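Local coordinates for periplasmic His/Glu/Gln/Arg/opine family-binding protein (Silicibacter pomeroyi, PDB 3I6V) that binds lysine in the cleft between its two lobes in the periplasm and probably hands basic amino acids or related solutes to a membrane ABC transporter, at residues 13-16 with 17-20; 49-52 with 53-57; 131-134 with 135-138; 161-164 with 165-169. All blocks are in the same frame, centred on the assembly; numbering follows the deposited sequence.

Contact 1: 13-16 with 17-20; sequences GAYP and PYNF. With LYS (lysine), chain B.
A cis peptide bond between Pro-16 and Pro-17 turns the chain, and the flanking Tyr-15 and Tyr-18 lie side by side, ring planes 7° apart. The rings are slid along each other into an offset arrangement with little overlap, Tyr-18 CD1 resting 3.3 Å from Tyr-15 CE2. Over the opposite face of Tyr-15, NZ of the bound lysine sits above the ring centre, 3.3 Å from Tyr-15 CD1, a geometry suited to a cation-pi contact. With CG anti to its nitrogen (chi1 -169°), Tyr-15 sends its ring between the ligand and Tyr-18. Asn-19 ties the turn from within: its OD1 accepts from Ala-14 N at 3.3 Å and weakly from Gly-13 N, while its ND2 lies near the plane of the Tyr-15 ring, at the edge, and donates to Glu-31. Asn-19 N also bonds almost straight to Tyr-15 O at 3.0 Å. Because Tyr-18 and Asn-19 both face Tyr-15, the pairing is a classic beta bulge. The hairpin of strands 14-15 and 19-21 is extended by strand 27-28, Tyr-18 OH reaches Asp-152, and the rings of Tyr-155 on helix 153-162 and Phe-216 at the end of helix 207-216 meet Tyr-15 and Tyr-18 respectively.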
loop_
_atom_site.group_PDB
_atom_site.type_symbol
_atom_site.label_atom_id
_atom_site.label_comp_id
_atom_site.label_asym_id
_atom_site.label_seq_id
_atom_site.Cartn_x
_atom_site.Cartn_y
_atom_site.Cartn_z
ATOM N N GLY A 13 7.250 2.198 -5.725
ATOM C CA GLY A 13 7.789 1.458 -6.876
ATOM C C GLY A 13 8.241 0.044 -6.530
ATOM O O GLY A 13 9.076 -0.545 -7.231
ATOM N N ALA A 14 7.678 -0.523 -5.468
ATOM C CA ALA A 14 8.089 -1.845 -5.008
ATOM C C ALA A 14 6.967 -2.590 -4.314
ATOM O O ALA A 14 7.204 -3.404 -3.431
ATOM C CB ALA A 14 9.344 -1.733 -4.095
ATOM N N TYR A 15 5.734 -2.343 -4.732
ATOM C CA TYR A 15 4.609 -2.870 -3.966
ATOM C C TYR A 15 3.517 -3.361 -4.903
ATOM O O TYR A 15 2.413 -2.799 -4.919
ATOM C CB TYR A 15 4.095 -1.757 -3.013
ATOM C CG TYR A 15 3.095 -2.197 -1.967
ATOM C CD1 TYR A 15 3.240 -3.434 -1.288
ATOM C CD2 TYR A 15 2.008 -1.375 -1.638
ATOM C CE1 TYR A 15 2.321 -3.833 -0.282
ATOM C CE2 TYR A 15 1.079 -1.768 -0.633
ATOM C CZ TYR A 15 1.244 -3.002 0.021
ATOM O OH TYR A 15 0.359 -3.385 0.984
ATOM N N PRO A 16 3.824 -4.415 -5.721
ATOM C CA PRO A 16 2.815 -4.864 -6.689
ATOM C C PRO A 16 1.610 -5.531 -5.989
ATOM O O PRO A 16 1.754 -6.172 -4.936
ATOM C CB PRO A 16 3.597 -5.881 -7.580
ATOM C CG PRO A 16 4.708 -6.367 -6.699
ATOM C CD PRO A 16 5.089 -5.179 -5.825
ATOM N N PRO A 17 0.413 -5.383 -6.544
ATOM C CA PRO A 17 0.059 -4.735 -7.764
ATOM C C PRO A 17 -0.308 -3.240 -7.588
ATOM O O PRO A 17 -0.706 -2.608 -8.571
ATOM C CB PRO A 17 -1.164 -5.553 -8.223
ATOM C CG PRO A 17 -1.799 -5.998 -6.977
ATOM C CD PRO A 17 -0.751 -6.029 -5.913
ATOM N N TYR A 18 -0.187 -2.692 -6.370
ATOM C CA TYR A 18 -0.464 -1.259 -6.164
ATOM C C TYR A 18 0.455 -0.378 -7.014
ATOM O O TYR A 18 -0.009 0.476 -7.782
ATOM C CB TYR A 18 -0.236 -0.877 -4.684
ATOM C CG TYR A 18 -1.125 -1.601 -3.716
ATOM C CD1 TYR A 18 -0.728 -2.823 -3.159
ATOM C CD2 TYR A 18 -2.361 -1.061 -3.339
ATOM C CE1 TYR A 18 -1.556 -3.516 -2.231
ATOM C CE2 TYR A 18 -3.213 -1.733 -2.402
ATOM C CZ TYR A 18 -2.791 -2.944 -1.852
ATOM O OH TYR A 18 -3.595 -3.604 -0.940
ATOM N N ASN A 19 1.758 -0.566 -6.825
ATOM C CA ASN A 19 2.772 0.177 -7.556
ATOM C C ASN A 19 4.068 -0.657 -7.753
ATOM O O ASN A 19 4.419 -1.508 -6.919
ATOM C CB ASN A 19 3.086 1.516 -6.870
ATOM C CG ASN A 19 3.657 1.342 -5.473
ATOM O OD1 ASN A 19 4.877 1.125 -5.306
ATOM N ND2 ASN A 19 2.796 1.459 -4.454
ATOM N N PHE A 20 4.758 -0.421 -8.867
ATOM C CA PHE A 20 6.035 -1.126 -9.137
ATOM C C PHE A 20 6.765 -0.432 -10.287
ATOM O O PHE A 20 6.157 0.380 -10.981
ATOM C CB PHE A 20 5.834 -2.655 -9.352
ATOM C CG PHE A 20 4.983 -3.022 -10.546
ATOM C CD1 PHE A 20 3.606 -3.124 -10.433
ATOM C CD2 PHE A 20 5.577 -3.335 -11.779
ATOM C CE1 PHE A 20 2.814 -3.465 -11.538
ATOM C CE2 PHE A 20 4.810 -3.699 -12.887
ATOM C CZ PHE A 20 3.421 -3.761 -12.781
HETATM N N LYS B . -1.400 -0.151 4.000
HETATM C CA LYS B . -0.313 -0.475 4.981
HETATM C C LYS B . 0.188 0.774 5.671
HETATM O O LYS B . -0.206 1.876 5.264
HETATM C CB LYS B . 0.861 -1.195 4.271
HETATM C CG LYS B . 1.635 -0.339 3.268
HETATM C CD LYS B . 2.739 -1.204 2.567
HETATM C CE LYS B . 3.637 -0.373 1.579
HETATM N NZ LYS B . 4.628 -1.312 0.843
HETATM O OXT LYS B . 1.010 0.699 6.629
#

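Contact 2: 49-52 with 53-57; sequences VKND and WDSII. With LYS (lysine), chain B.
Asn-51 reaches across to Ser-55 and bonds its hydroxyl, ND2 to OG 3.0 Å, while the same ND2 donates to Asp-52 O at 2.8 Å. The second bond lies in the carbonyl plane, on a lone pair. A chi1 of -164°, CG anti to the backbone nitrogen, brings the amide under the turn, and the two bonds then fix its rotation; OD1, on the other branch, takes a bond from Asn-59. The backbone bond within the turn, from Ser-55 N to Asp-52 O, is weak. Around the amide the packing is close: ND2 is 3.5 Å from Ile-56 CA, and Ile-56 CD1 lies 3.9 Å from Asn-51 O. Ile-56 and Trp-53 form the buried side. The indole has Ile-56 CG2 over one face, offset toward the rim, and the bound lysine over the other, with ligand CE 3.7 Å from Trp-53 CZ3. The solvent side is looser: Asp-52 and Asp-54 are exposed, their carboxylates 6.5 Å apart between Asp-52 OD1 and Asp-54 OD2. Trp-53 NE1 donates to Ala-114 O, which helps to set the ring. The chemistry thus divides the work: polar bonds shape the turn leading into helix 56-61, and a flat apolar surface receives the aliphatic chain of the ligand, whose charged ends are met by such residues as Glu-12 and Arg-78.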
loop_
_atom_site.group_PDB
_atom_site.type_symbol
_atom_site.label_atom_id
_atom_site.label_comp_id
_atom_site.label_asym_id
_atom_site.label_seq_id
_atom_site.Cartn_x
_atom_site.Cartn_y
_atom_site.Cartn_z
ATOM N N VAL A 49 7.587 10.101 -9.324
ATOM C CA VAL A 49 8.841 10.082 -8.549
ATOM C C VAL A 49 8.842 8.837 -7.670
ATOM O O VAL A 49 7.833 8.537 -7.011
ATOM C CB VAL A 49 9.055 11.367 -7.692
ATOM C CG1 VAL A 49 10.445 11.357 -6.977
ATOM C CG2 VAL A 49 8.942 12.619 -8.573
ATOM N N LYS A 50 9.954 8.092 -7.696
ATOM C CA LYS A 50 10.099 6.880 -6.906
ATOM C C LYS A 50 10.791 7.248 -5.624
ATOM O O LYS A 50 11.766 7.968 -5.650
ATOM C CB LYS A 50 10.930 5.836 -7.677
ATOM C CG LYS A 50 11.299 4.590 -6.876
ATOM C CD LYS A 50 12.244 3.696 -7.719
ATOM C CE LYS A 50 13.057 2.739 -6.826
ATOM N NZ LYS A 50 12.384 1.432 -6.702
ATOM N N ASN A 51 10.300 6.765 -4.486
ATOM C CA ASN A 51 10.979 7.030 -3.228
ATOM C C ASN A 51 10.841 5.812 -2.328
ATOM O O ASN A 51 9.776 5.204 -2.325
ATOM C CB ASN A 51 10.362 8.279 -2.531
ATOM C CG ASN A 51 11.250 8.828 -1.442
ATOM O OD1 ASN A 51 11.982 9.779 -1.666
ATOM N ND2 ASN A 51 11.226 8.217 -0.275
ATOM N N ASP A 52 11.881 5.462 -1.561
ATOM C CA ASP A 52 11.783 4.299 -0.680
ATOM C C ASP A 52 10.696 4.583 0.386
ATOM O O ASP A 52 10.474 5.742 0.800
ATOM C CB ASP A 52 13.121 3.996 0.044
ATOM C CG ASP A 52 14.261 3.562 -0.927
ATOM O OD1 ASP A 52 15.427 3.650 -0.520
ATOM O OD2 ASP A 52 13.999 3.155 -2.075
ATOM N N TRP A 53 10.064 3.505 0.823
ATOM C CA TRP A 53 8.999 3.565 1.823
ATOM C C TRP A 53 9.443 4.212 3.131
ATOM O O TRP A 53 8.741 5.083 3.646
ATOM C CB TRP A 53 8.425 2.168 2.067
ATOM C CG TRP A 53 7.306 2.193 3.076
ATOM C CD1 TRP A 53 7.411 1.919 4.410
ATOM C CD2 TRP A 53 5.949 2.599 2.848
ATOM N NE1 TRP A 53 6.189 2.083 5.023
ATOM C CE2 TRP A 53 5.273 2.495 4.085
ATOM C CE3 TRP A 53 5.224 2.997 1.699
ATOM C CZ2 TRP A 53 3.906 2.783 4.221
ATOM C CZ3 TRP A 53 3.860 3.281 1.828
ATOM C CH2 TRP A 53 3.214 3.165 3.078
ATOM N N ASP A 54 10.624 3.833 3.639
ATOM C CA ASP A 54 11.139 4.341 4.930
ATOM C C ASP A 54 11.142 5.861 5.022
ATOM O O ASP A 54 10.868 6.442 6.088
ATOM C CB ASP A 54 12.573 3.844 5.200
ATOM C CG ASP A 54 12.649 2.323 5.371
ATOM O OD1 ASP A 54 11.581 1.671 5.363
ATOM O OD2 ASP A 54 13.783 1.759 5.499
ATOM N N SER A 55 11.411 6.520 3.908
ATOM C CA SER A 55 11.537 7.964 3.952
ATOM C C SER A 55 10.433 8.669 3.116
ATOM O O SER A 55 10.556 9.846 2.841
ATOM C CB SER A 55 12.948 8.349 3.425
ATOM O OG SER A 55 13.090 7.901 2.071
ATOM N N ILE A 56 9.367 7.960 2.719
ATOM C CA ILE A 56 8.384 8.537 1.786
ATOM C C ILE A 56 7.596 9.702 2.414
ATOM O O ILE A 56 7.241 10.665 1.720
ATOM C CB ILE A 56 7.455 7.446 1.160
ATOM C CG1 ILE A 56 6.852 7.936 -0.152
ATOM C CG2 ILE A 56 6.403 6.901 2.209
ATOM C CD1 ILE A 56 6.378 6.773 -1.071
ATOM N N ILE A 57 7.355 9.634 3.721
ATOM C CA ILE A 57 6.691 10.736 4.400
ATOM C C ILE A 57 7.645 11.937 4.590
ATOM O O ILE A 57 7.303 13.030 4.171
ATOM C CB ILE A 57 5.964 10.309 5.693
ATOM C CG1 ILE A 57 4.711 9.480 5.346
ATOM C CG2 ILE A 57 5.558 11.556 6.520
ATOM C CD1 ILE A 57 3.872 9.025 6.609
HETATM N N LYS B . -1.400 -0.151 4.000
HETATM C CA LYS B . -0.313 -0.475 4.981
HETATM C C LYS B . 0.188 0.774 5.671
HETATM O O LYS B . -0.206 1.876 5.264
HETATM C CB LYS B . 0.861 -1.195 4.271
HETATM C CG LYS B . 1.635 -0.339 3.268
HETATM C CD LYS B . 2.739 -1.204 2.567
HETATM C CE LYS B . 3.637 -0.373 1.579
HETATM N NZ LYS B . 4.628 -1.312 0.843
HETATM O OXT LYS B . 1.010 0.699 6.629
#

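Contact 3: 131-134 with 135-138; sequences FATP and EETI
Glu-136 reaches back, extended beyond CG, past the start of its own helix and crosses Thr-133 at a slant, so that each side chain serves the backbone of the other. Thr-133 OG1 accepts from Glu-136 N at 3.2 Å, and in return Thr-133 N donates to Glu-136 OE1 at 3.3 Å, coming from above the carboxylate plane, 60° out of it. Thr-133 OG1 stands between its own nitrogen and carbonyl carbon (chi1 71°), which turns the hydroxyl toward the first turn of the helix. A water bridges further back, accepting from Ala-132 N and donating to Glu-136 OE1 at 2.7 Å. Phe-131 lies beneath: its CB packs 3.7 Å from Glu-136 CB, its ring plane is turned 66° from the carboxylate, and Glu-136 O sits over the ring centre. Thr-137 CG2 approaches the same ring obliquely, while the Thr-137 hydroxyl, the other branch, donates to Pro-134 O at 2.7 Å, in the carbonyl plane and on a lone pair. Replacing Glu-136 by an alanine would probably leave Thr-133 N and the bridging water without their carboxylate partner and open a gap beside the Thr-133 side chain. Ala-132 O is held by Gln-112, and Pro-134 touches the bound lysine, which places the helix start at the ligand pocket. Reciprocal bonds between Thr-133 and Glu-136 define a capping box, here at the N-terminus of helix 134-142, where strand 127-131 passes into the helix.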
loop_
_atom_site.group_PDB
_atom_site.type_symbol
_atom_site.label_atom_id
_atom_site.label_comp_id
_atom_site.label_asym_id
_atom_site.label_seq_id
_atom_site.Cartn_x
_atom_site.Cartn_y
_atom_site.Cartn_z
ATOM N N PHE A 131 11.628 -4.985 7.933
ATOM C CA PHE A 131 12.399 -4.938 6.693
ATOM C C PHE A 131 11.991 -3.720 5.866
ATOM O O PHE A 131 10.820 -3.322 5.867
ATOM C CB PHE A 131 12.150 -6.222 5.864
ATOM C CG PHE A 131 12.630 -7.447 6.553
ATOM C CD1 PHE A 131 11.784 -8.159 7.418
ATOM C CD2 PHE A 131 13.967 -7.831 6.439
ATOM C CE1 PHE A 131 12.238 -9.269 8.109
ATOM C CE2 PHE A 131 14.438 -8.953 7.136
ATOM C CZ PHE A 131 13.567 -9.668 7.974
ATOM N N ALA A 132 12.959 -3.161 5.143
ATOM C CA ALA A 132 12.766 -1.934 4.355
ATOM C C ALA A 132 11.767 -2.104 3.222
ATOM O O ALA A 132 11.042 -1.155 2.888
ATOM C CB ALA A 132 14.144 -1.423 3.811
ATOM N N THR A 133 11.702 -3.286 2.605
ATOM C CA THR A 133 10.876 -3.430 1.405
ATOM C C THR A 133 9.923 -4.593 1.566
ATOM O O THR A 133 10.182 -5.477 2.387
ATOM C CB THR A 133 11.738 -3.689 0.124
ATOM O OG1 THR A 133 12.286 -5.011 0.208
ATOM C CG2 THR A 133 12.865 -2.615 -0.060
ATOM N N PRO A 134 8.833 -4.631 0.780
ATOM C CA PRO A 134 7.903 -5.754 0.902
ATOM C C PRO A 134 8.557 -7.100 0.487
ATOM O O PRO A 134 8.386 -8.133 1.153
ATOM C CB PRO A 134 6.799 -5.378 -0.080
ATOM C CG PRO A 134 6.855 -3.826 -0.140
ATOM C CD PRO A 134 8.355 -3.638 -0.198
ATOM N N GLU A 135 9.332 -7.084 -0.596
ATOM C CA GLU A 135 9.977 -8.322 -1.018
ATOM C C GLU A 135 10.894 -8.916 0.055
ATOM O O GLU A 135 10.981 -10.128 0.166
ATOM C CB GLU A 135 10.715 -8.160 -2.360
ATOM C CG GLU A 135 11.298 -9.534 -2.908
ATOM C CD GLU A 135 10.275 -10.729 -2.976
ATOM O OE1 GLU A 135 9.039 -10.525 -3.246
ATOM O OE2 GLU A 135 10.741 -11.901 -2.769
ATOM N N GLU A 136 11.571 -8.092 0.838
ATOM C CA GLU A 136 12.439 -8.598 1.916
ATOM C C GLU A 136 11.683 -9.377 3.017
ATOM O O GLU A 136 12.210 -10.339 3.603
ATOM C CB GLU A 136 13.263 -7.467 2.542
ATOM C CG GLU A 136 14.471 -7.023 1.684
ATOM C CD GLU A 136 14.950 -5.590 1.991
ATOM O OE1 GLU A 136 14.480 -4.963 2.965
ATOM O OE2 GLU A 136 15.810 -5.072 1.228
ATOM N N THR A 137 10.458 -8.949 3.312
ATOM C CA THR A 137 9.606 -9.697 4.254
ATOM C C THR A 137 9.242 -11.070 3.712
ATOM O O THR A 137 9.170 -12.027 4.478
ATOM C CB THR A 137 8.285 -8.927 4.632
ATOM O OG1 THR A 137 7.393 -8.885 3.508
ATOM C CG2 THR A 137 8.610 -7.495 5.079
ATOM N N ILE A 138 8.999 -11.180 2.408
ATOM C CA ILE A 138 8.659 -12.486 1.819
ATOM C C ILE A 138 9.903 -13.388 1.855
ATOM O O ILE A 138 9.821 -14.570 2.245
ATOM C CB ILE A 138 8.156 -12.362 0.352
ATOM C CG1 ILE A 138 6.956 -11.419 0.252
ATOM C CG2 ILE A 138 7.843 -13.736 -0.250
ATOM C CD1 ILE A 138 5.792 -11.736 1.237
HETATM O O HOH W 1 15.673 -4.364 5.311
#

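Contact 4: 161-164 with 165-169; sequences AESG and GELMF
From Ser-163 to Glu-166 the backbone makes a type I' turn, with Gly-164 and Gly-165 both at positive phi in its two central places and Glu-166 N donating to Ser-163 O at 3.0 Å. That bond is nearly straight at the hydrogen (164°), though the donor stands above the carbonyl plane. Positive phi at both central places suits residues without a side chain. Ser-163 supplies the main side-chain link. Its hydroxyl, set between the backbone nitrogen and carbonyl carbon by a chi1 of 77°, takes the N-H of Leu-167, OG to N 3.0 Å, and is also bonded to Val-160 O one turn back in the helix. A valine in place of Ser-163 would probably leave Leu-167 N and Val-160 O without this shared hydroxyl and make the exit from the turn less fixed. Beside the hydroxyl, Ser-163 CB packs 3.7 Å from Leu-167 CB, and the Leu-167 CD1 branch also leans on Ser-163 CB, at 4.0 Å. Glu-166 bends at chi2, and its CG lies alongside Ser-163 O at 3.3 Å on the exposed side. Leu-167, by contrast, is buried, reaching Ile-159, Val-97 and Ile-138. The whole is a type I' turn with glycine at both central positions, serving as a helix-to-strand connection: the chain leaves helix 153-162 and turns back into strand 168-170, which pairs with strand 93-98.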
loop_
_atom_site.group_PDB
_atom_site.type_symbol
_atom_site.label_atom_id
_atom_site.label_comp_id
_atom_site.label_asym_id
_atom_site.label_seq_id
_atom_site.Cartn_x
_atom_site.Cartn_y
_atom_site.Cartn_z
ATOM N N ALA A 161 -0.510 -17.330 -4.524
ATOM C CA ALA A 161 -0.847 -18.042 -5.755
ATOM C C ALA A 161 0.395 -18.398 -6.625
ATOM O O ALA A 161 0.378 -19.414 -7.294
ATOM C CB ALA A 161 -1.892 -17.258 -6.569
ATOM N N GLU A 162 1.464 -17.585 -6.558
ATOM C CA GLU A 162 2.673 -17.719 -7.411
ATOM C C GLU A 162 3.669 -18.679 -6.787
ATOM O O GLU A 162 4.681 -19.001 -7.401
ATOM C CB GLU A 162 3.436 -16.382 -7.495
ATOM C CG GLU A 162 2.848 -15.271 -8.339
ATOM C CD GLU A 162 3.405 -13.927 -7.933
ATOM O OE1 GLU A 162 4.436 -13.878 -7.213
ATOM O OE2 GLU A 162 2.792 -12.897 -8.300
ATOM N N SER A 163 3.423 -19.069 -5.536
ATOM C CA SER A 163 4.412 -19.778 -4.755
ATOM C C SER A 163 4.466 -21.285 -5.057
ATOM O O SER A 163 5.302 -21.966 -4.490
ATOM C CB SER A 163 4.183 -19.586 -3.251
ATOM O OG SER A 163 3.093 -20.394 -2.787
ATOM N N GLY A 164 3.562 -21.780 -5.898
ATOM C CA GLY A 164 3.447 -23.230 -6.143
ATOM C C GLY A 164 3.322 -24.030 -4.851
ATOM O O GLY A 164 3.970 -25.069 -4.684
ATOM N N GLY A 165 2.522 -23.519 -3.910
ATOM C CA GLY A 165 2.339 -24.179 -2.618
ATOM C C GLY A 165 3.431 -24.010 -1.579
ATOM O O GLY A 165 3.295 -24.528 -0.452
ATOM N N GLU A 166 4.515 -23.294 -1.901
ATOM C CA GLU A 166 5.560 -23.045 -0.887
ATOM C C GLU A 166 5.150 -22.012 0.203
ATOM O O GLU A 166 5.786 -21.930 1.265
ATOM C CB GLU A 166 6.876 -22.601 -1.534
ATOM C CG GLU A 166 7.423 -23.578 -2.623
ATOM C CD GLU A 166 7.987 -24.872 -2.052
ATOM O OE1 GLU A 166 8.273 -24.929 -0.829
ATOM O OE2 GLU A 166 8.150 -25.835 -2.840
ATOM N N LEU A 167 4.124 -21.216 -0.090
ATOM C CA LEU A 167 3.635 -20.172 0.855
ATOM C C LEU A 167 2.155 -20.328 0.982
ATOM O O LEU A 167 1.499 -20.665 0.014
ATOM C CB LEU A 167 3.921 -18.742 0.366
ATOM C CG LEU A 167 5.395 -18.365 0.350
ATOM C CD1 LEU A 167 5.606 -17.059 -0.463
ATOM C CD2 LEU A 167 6.049 -18.340 1.760
ATOM N N MET A 168 1.623 -20.068 2.177
ATOM C CA MET A 168 0.191 -20.208 2.381
ATOM C C MET A 168 -0.328 -19.238 3.463
ATOM O O MET A 168 0.392 -18.865 4.379
ATOM C CB MET A 168 -0.145 -21.664 2.764
ATOM C CG MET A 168 0.539 -22.142 4.076
ATOM S SD MET A 168 0.937 -23.933 4.063
ATOM C CE MET A 168 2.227 -23.924 2.818
ATOM N N PHE A 169 -1.592 -18.865 3.351
ATOM C CA PHE A 169 -2.251 -18.122 4.438
ATOM C C PHE A 169 -2.435 -18.985 5.694
ATOM O O PHE A 169 -2.835 -20.151 5.604
ATOM C CB PHE A 169 -3.599 -17.607 3.966
ATOM C CG PHE A 169 -3.502 -16.474 2.969
ATOM C CD1 PHE A 169 -3.967 -16.635 1.659
ATOM C CD2 PHE A 169 -2.949 -15.237 3.354
ATOM C CE1 PHE A 169 -3.880 -15.571 0.728
ATOM C CE2 PHE A 169 -2.857 -14.159 2.438
ATOM C CZ PHE A 169 -3.340 -14.323 1.126
#

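How the contacts relate
All four contacts are short turns where one element of the fold hands over to the next, and they differ mainly in distance from the ligand. Contacts 1 and 2 both touch the bound lysine, each offering an aromatic face, and contact 3 adds Pro-134. Helix 153-162, which leads into contact 4, also carries Tyr-155, which meets Tyr-15 of contact 1 and Pro-134 and Ile-138 of contact 3. Contacts 1 to 3 are partly buried; contact 4 is a surface turn, yet its buried Leu-167 packs on Ile-138 of contact 3. Polar side chains organise the backbone in every case, by an asparagine in contacts 1 and 2, a capping box in contact 3 and a serine in contact 4.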